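Side-chain contacts in squalene synthase HpnC (PDB 4HD1), which probably takes part in making squalene from isoprenoid diphosphates, as a transferase of the squalene and phytoene synthase type: residues 64-67 with 68-72; 109-112 with 113-116. One frame throughout, in Å; residues are numbered along the deposited sequence.

Interactions 1 and 2 are short helical stretches on two neighbouring helices of an all-helical chain: residues 64-72 open helix 65-81, and residues 109-116 run from the middle toward the C-terminal end of helix 104-118. Their centres are about 11 Å apart, and interaction 1 is complete before interaction 2 begins. The helices touch directly. Arg65 NH1 is 2.9 Å from Asn113 OD1, a probable hydrogen bond; Asp70 OD1 is salt-bridged to Arg114 NH2, and Leu69 packs on Asn113. Interaction 1 lies at the surface, about 20 Å from the chain centre, and interaction 2 is buried, its centre about 11 Å from the chain centre, so together they join an outer helix to the interior of the helical fold.

Interaction 1. Residues 64-67 with 68-72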
ATOM      1  N   ASP A  64      23.455  -3.054   3.366  1.00183.90           N
ATOM      2  CA  ASP A  64      22.782  -3.263   4.675  1.00181.85           C
ATOM      3  C   ASP A  64      21.411  -2.583   4.632  1.00165.16           C
ATOM      4  O   ASP A  64      21.282  -1.373   4.891  1.00169.33           O
ATOM      5  CB  ASP A  64      23.610  -2.710   5.850  1.00210.62           C
ATOM      6  CG  ASP A  64      25.111  -2.910   5.660  1.00244.36           C
ATOM      7  OD1 ASP A  64      25.531  -3.825   4.891  1.00242.94           O
ATOM      8  OD2 ASP A  64      25.881  -2.140   6.282  1.00263.35           O
ATOM      9  N   ARG A  65      20.399  -3.377   4.275  1.00149.91           N
ATOM     10  CA  ARG A  65      19.016  -2.913   4.236  1.00142.21           C
ATOM     11  C   ARG A  65      18.711  -1.952   5.370  1.00143.61           C
ATOM     12  O   ARG A  65      18.248  -0.837   5.140  1.00141.23           O
ATOM     13  CB  ARG A  65      18.049  -4.090   4.327  1.00136.33           C
ATOM     14  CG  ARG A  65      17.598  -4.652   2.991  1.00140.31           C
ATOM     15  CD  ARG A  65      16.095  -4.876   3.037  1.00140.60           C
ATOM     16  NE  ARG A  65      15.686  -6.105   2.354  1.00154.84           N
ATOM     17  CZ  ARG A  65      14.425  -6.524   2.255  1.00164.55           C
ATOM     18  NH1 ARG A  65      13.427  -5.815   2.774  1.00149.43           N
ATOM     19  NH2 ARG A  65      14.163  -7.658   1.602  1.00183.74           N
HETATM   20  N   MSE A  66      18.992  -2.396   6.593  1.00150.10           N
HETATM   21  CA  MSE A  66      18.717  -1.616   7.793  1.00168.06           C
HETATM   22  C   MSE A  66      19.410  -0.259   7.780  1.00186.79           C
HETATM   23  O   MSE A  66      18.793   0.753   8.112  1.00190.70           O
HETATM   24  CB  MSE A  66      19.097  -2.412   9.042  1.00179.88           C
HETATM   25  CG  MSE A  66      18.166  -3.579   9.309  1.00166.33           C
HETATM   26 SE   MSE A  66      16.317  -2.990   9.447  1.00143.96          SE
HETATM   27  CE  MSE A  66      16.514  -1.916  11.068  1.00181.43           C
ATOM     28  N   ALA A  67      20.680  -0.245   7.381  1.00101.48           N
ATOM     29  CA  ALA A  67      21.459   0.992   7.301  1.00 97.21           C
ATOM     30  C   ALA A  67      20.942   1.909   6.192  1.00 95.49           C
ATOM     31  O   ALA A  67      20.853   3.125   6.380  1.00 90.58           O
ATOM     32  CB  ALA A  67      22.937   0.685   7.108  1.00 93.86           C
ATOM     33  N   ALA A  68      20.597   1.314   5.049  1.00 93.02           N
ATOM     34  CA  ALA A  68      20.010   2.041   3.920  1.00 89.21           C
ATOM     35  C   ALA A  68      18.678   2.686   4.310  1.00 86.64           C
ATOM     36  O   ALA A  68      18.435   3.861   4.013  1.00 87.26           O
ATOM     37  CB  ALA A  68      19.831   1.113   2.720  1.00 89.07           C
ATOM     38  N   LEU A  69      17.833   1.914   4.993  1.00 81.90           N
ATOM     39  CA  LEU A  69      16.534   2.390   5.460  1.00 79.86           C
ATOM     40  C   LEU A  69      16.675   3.478   6.514  1.00 78.96           C
ATOM     41  O   LEU A  69      15.895   4.432   6.524  1.00 79.80           O
ATOM     42  CB  LEU A  69      15.690   1.236   6.013  1.00 78.52           C
ATOM     43  CG  LEU A  69      15.089   0.234   5.027  1.00 83.32           C
ATOM     44  CD1 LEU A  69      14.463  -0.905   5.806  1.00 86.84           C
ATOM     45  CD2 LEU A  69      14.065   0.879   4.101  1.00 82.55           C
ATOM     46  N   ASP A  70      17.668   3.325   7.393  1.00 81.14           N
ATOM     47  CA  ASP A  70      17.997   4.347   8.391  1.00 84.57           C
ATOM     48  C   ASP A  70      18.407   5.660   7.729  1.00 80.38           C
ATOM     49  O   ASP A  70      17.996   6.734   8.169  1.00 83.66           O
ATOM     50  CB  ASP A  70      19.114   3.865   9.327  1.00 88.40           C
ATOM     51  CG  ASP A  70      18.636   2.839  10.350  1.00 97.25           C
ATOM     52  OD1 ASP A  70      17.476   2.366  10.260  1.00100.24           O
ATOM     53  OD2 ASP A  70      19.435   2.498  11.248  1.00 94.97           O
ATOM     54  N   ALA A  71      19.214   5.570   6.673  1.00 80.44           N
ATOM     55  CA  ALA A  71      19.632   6.749   5.921  1.00 79.47           C
ATOM     56  C   ALA A  71      18.440   7.361   5.194  1.00 78.01           C
ATOM     57  O   ALA A  71      18.332   8.586   5.081  1.00 78.82           O
ATOM     58  CB  ALA A  71      20.738   6.395   4.939  1.00 75.82           C
ATOM     59  N   TYR A  72      17.543   6.501   4.714  1.00 74.51           N
ATOM     60  CA  TYR A  72      16.351   6.943   3.996  1.00 66.96           C
ATOM     61  C   TYR A  72      15.388   7.631   4.960  1.00 67.41           C
ATOM     62  O   TYR A  72      14.720   8.604   4.601  1.00 69.17           O
ATOM     63  CB  TYR A  72      15.684   5.757   3.306  1.00 63.23           C
ATOM     64  CG  TYR A  72      14.747   6.123   2.178  1.00 61.62           C
ATOM     65  CD1 TYR A  72      15.236   6.480   0.918  1.00 59.82           C
ATOM     66  CD2 TYR A  72      13.363   6.086   2.362  1.00 61.19           C
ATOM     67  CE1 TYR A  72      14.370   6.803  -0.121  1.00 60.22           C
ATOM     68  CE2 TYR A  72      12.490   6.407   1.331  1.00 60.58           C
ATOM     69  CZ  TYR A  72      12.996   6.763   0.095  1.00 61.05           C
ATOM     70  OH  TYR A  72      12.116   7.074  -0.916  1.00 60.25           O
TER
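Four successive i to i+4 backbone hydrogen bonds bind residues 64-67 to 68-72, running from Ala68 N to Asp64 O (2.8 Å) through to Ala71 N to Ala67 O (3.0 Å), and they set up regular alpha-helix from its first turn. Asp64 stands at the N-cap position; its carboxylate makes no capping bond, though its carbonyl accepts the first bond of the series. The side chains then follow the helix's periodicity. Leu69 CG is 3.3 Å from Arg65 O, set beside its own backbone N by the first torsion (chi1 -73°). Asp70 has the same kind of first torsion, which swings its carboxylate back toward the preceding turn: OD1 comes 3.0 Å from Met66 O. Both are acceptors, so nothing bonds them; the charge of OD1 is answered by Arg114 of neighbouring helix 104-118. Selenomethionine Met66 bends alongside, its CE 4.5 Å from Asp70 OD1. Small Ala67 and Ala71 suit the exposed side. Arg65 has its main partner in Asp59, through a salt bridge from NH2, while the buried aliphatic side chain of Leu69 touches Leu57 and Gln117, and Ala68 rests on Leu57 and Phe61. The whole is an amphipathic helix start, with one side packed against helix 104-118.

Interaction 2. Residues 109-112 with 113-116; sequences LIEA and NRRD
Glu111 reaches two arginines at once, one with each carboxylate oxygen. Arg114 NH1 donates to Glu111 OE1 at 3.1 Å (N-H...O angle 157°), meeting the oxygen nearly along its C-O axis, while OE1 lies at the edge of the guanidinium, in its plane. The two flat groups are nevertheless turned 51° apart. The other oxygen, OE2, faces Arg115 NH1 across a long salt bridge of 3.6 Å. Glutamate suits this place because its two carboxylate oxygens can serve Arg114 and Arg115 separately; CG stands opposite the backbone N (chi1 176°) and the chain then bends at chi2, bringing the acid over the following turn. Arg115 folds back through bends at chi2 and chi3, and its CG sits 3.0 Å from Glu111 O. Arg114 instead runs extended from CG to NE, alongside Ile110, whose CG2 lies over one face of the guanidinium, 3.5 Å from NH2.

Beneath the side chains, backbone bonds from Arg115 N to Glu111 O and from Asp116 N to Ala112 O keep the turns in step; Ala112, being small, lets Tyr134 and Ser135 of helix 125-135 come close. Farther out, Arg114 NH2 is salt-bridged to Glu73 as well as to Asp70, and Arg115 pairs with Asp130 and makes a cation-pi contact with Tyr134. Asn113 OD1, besides meeting Arg65, takes a hydrogen bond from Gln117, and Asp116 is bonded to Tyr184. A leucine in place of Arg114 would probably leave Asp70 and Glu73 without this positive partner and Glu111 OE1 without the guanidinium hydrogen bond described here. With Glu111 at NH1 and two acids at NH2, the buried charge of Arg114 is likely to be well compensated, and the network ties helix 104-118 to helices 65-81 and 125-135.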
ATOM      1  N   LEU A 109       5.706   3.341   6.403  1.00 63.52           N
ATOM      2  CA  LEU A 109       6.060   2.723   5.131  1.00 64.47           C
ATOM      3  C   LEU A 109       7.500   2.234   5.138  1.00 67.38           C
ATOM      4  O   LEU A 109       7.806   1.198   4.541  1.00 67.57           O
ATOM      5  CB  LEU A 109       5.838   3.699   3.979  1.00 59.94           C
ATOM      6  CG  LEU A 109       4.369   3.871   3.619  1.00 59.36           C
ATOM      7  CD1 LEU A 109       4.169   5.161   2.839  1.00 58.85           C
ATOM      8  CD2 LEU A 109       3.848   2.655   2.856  1.00 56.67           C
ATOM      9  N   ILE A 110       8.367   2.996   5.809  1.00 69.71           N
ATOM     10  CA  ILE A 110       9.771   2.628   6.015  1.00 73.62           C
ATOM     11  C   ILE A 110       9.848   1.388   6.905  1.00 75.52           C
ATOM     12  O   ILE A 110      10.569   0.441   6.596  1.00 76.20           O
ATOM     13  CB  ILE A 110      10.588   3.804   6.615  1.00 72.77           C
ATOM     14  CG1 ILE A 110      10.838   4.869   5.540  1.00 69.97           C
ATOM     15  CG2 ILE A 110      11.910   3.320   7.210  1.00 73.59           C
ATOM     16  CD1 ILE A 110      11.441   6.158   6.056  1.00 68.94           C
ATOM     17  N   GLU A 111       9.081   1.407   7.993  1.00 76.69           N
ATOM     18  CA  GLU A 111       8.989   0.287   8.926  1.00 74.93           C
ATOM     19  C   GLU A 111       8.411  -0.975   8.274  1.00 72.68           C
ATOM     20  O   GLU A 111       8.802  -2.078   8.636  1.00 75.18           O
ATOM     21  CB  GLU A 111       8.178   0.695  10.167  1.00 77.11           C
ATOM     22  CG  GLU A 111       7.921  -0.405  11.196  1.00 77.94           C
ATOM     23  CD  GLU A 111       9.149  -0.793  12.008  1.00 83.42           C
ATOM     24  OE1 GLU A 111      10.234  -0.196  11.810  1.00 89.38           O
ATOM     25  OE2 GLU A 111       9.024  -1.708  12.854  1.00 83.33           O
ATOM     26  N   ALA A 112       7.506  -0.809   7.308  1.00 69.67           N
ATOM     27  CA  ALA A 112       6.917  -1.945   6.588  1.00 67.11           C
ATOM     28  C   ALA A 112       7.989  -2.828   5.957  1.00 69.02           C
ATOM     29  O   ALA A 112       7.886  -4.054   5.979  1.00 70.19           O
ATOM     30  CB  ALA A 112       5.940  -1.465   5.527  1.00 63.53           C
ATOM     31  N   ASN A 113       9.010  -2.188   5.400  1.00 67.64           N
ATOM     32  CA  ASN A 113      10.156  -2.877   4.822  1.00 73.45           C
ATOM     33  C   ASN A 113      10.925  -3.690   5.881  1.00 72.78           C
ATOM     34  O   ASN A 113      11.323  -4.828   5.621  1.00 73.71           O
ATOM     35  CB  ASN A 113      11.064  -1.860   4.118  1.00 75.77           C
ATOM     36  CG  ASN A 113      12.170  -2.511   3.311  1.00 80.28           C
ATOM     37  OD1 ASN A 113      13.073  -3.148   3.857  1.00 79.72           O
ATOM     38  ND2 ASN A 113      12.118  -2.329   1.997  1.00 82.88           N
ATOM     39  N   ARG A 114      11.111  -3.117   7.071  1.00 71.16           N
ATOM     40  CA  ARG A 114      11.753  -3.831   8.184  1.00 71.16           C
ATOM     41  C   ARG A 114      10.902  -5.010   8.658  1.00 74.80           C
ATOM     42  O   ARG A 114      11.446  -6.046   9.041  1.00 77.87           O
ATOM     43  CB  ARG A 114      12.039  -2.902   9.366  1.00 70.27           C
ATOM     44  CG  ARG A 114      12.913  -1.703   9.040  1.00 74.35           C
ATOM     45  CD  ARG A 114      13.265  -0.918  10.296  1.00 77.36           C
ATOM     46  NE  ARG A 114      13.999   0.310   9.988  1.00 78.57           N
ATOM     47  CZ  ARG A 114      13.487   1.538  10.068  1.00 80.79           C
ATOM     48  NH1 ARG A 114      12.228   1.729  10.456  1.00 80.25           N
ATOM     49  NH2 ARG A 114      14.241   2.585   9.762  1.00 82.28           N
ATOM     50  N   ARG A 115       9.576  -4.846   8.633  1.00 70.90           N
ATOM     51  CA  ARG A 115       8.649  -5.920   9.013  1.00 73.95           C
ATOM     52  C   ARG A 115       8.740  -7.079   8.030  1.00 75.66           C
ATOM     53  O   ARG A 115       8.716  -8.239   8.431  1.00 76.42           O
ATOM     54  CB  ARG A 115       7.197  -5.425   9.086  1.00 72.12           C
ATOM     55  CG  ARG A 115       6.996  -4.137   9.861  1.00 73.37           C
ATOM     56  CD  ARG A 115       7.026  -4.349  11.358  1.00 75.67           C
ATOM     57  NE  ARG A 115       5.682  -4.619  11.854  1.00 80.51           N
ATOM     58  CZ  ARG A 115       5.204  -4.145  12.997  1.00 78.33           C
ATOM     59  NH1 ARG A 115       5.953  -3.366  13.766  1.00 81.44           N
ATOM     60  NH2 ARG A 115       3.972  -4.442  13.365  1.00 81.08           N
ATOM     61  N   ASP A 116       8.854  -6.750   6.744  1.00 75.43           N
ATOM     62  CA  ASP A 116       8.985  -7.751   5.689  1.00 77.85           C
ATOM     63  C   ASP A 116      10.307  -8.519   5.797  1.00 82.08           C
ATOM     64  O   ASP A 116      10.365  -9.689   5.434  1.00 90.56           O
ATOM     65  CB  ASP A 116       8.858  -7.094   4.313  1.00 80.01           C
ATOM     66  CG  ASP A 116       7.925  -7.852   3.370  1.00 80.56           C
ATOM     67  OD1 ASP A 116       6.873  -8.370   3.812  1.00 74.05           O
ATOM     68  OD2 ASP A 116       8.235  -7.906   2.162  1.00 87.87           O
TER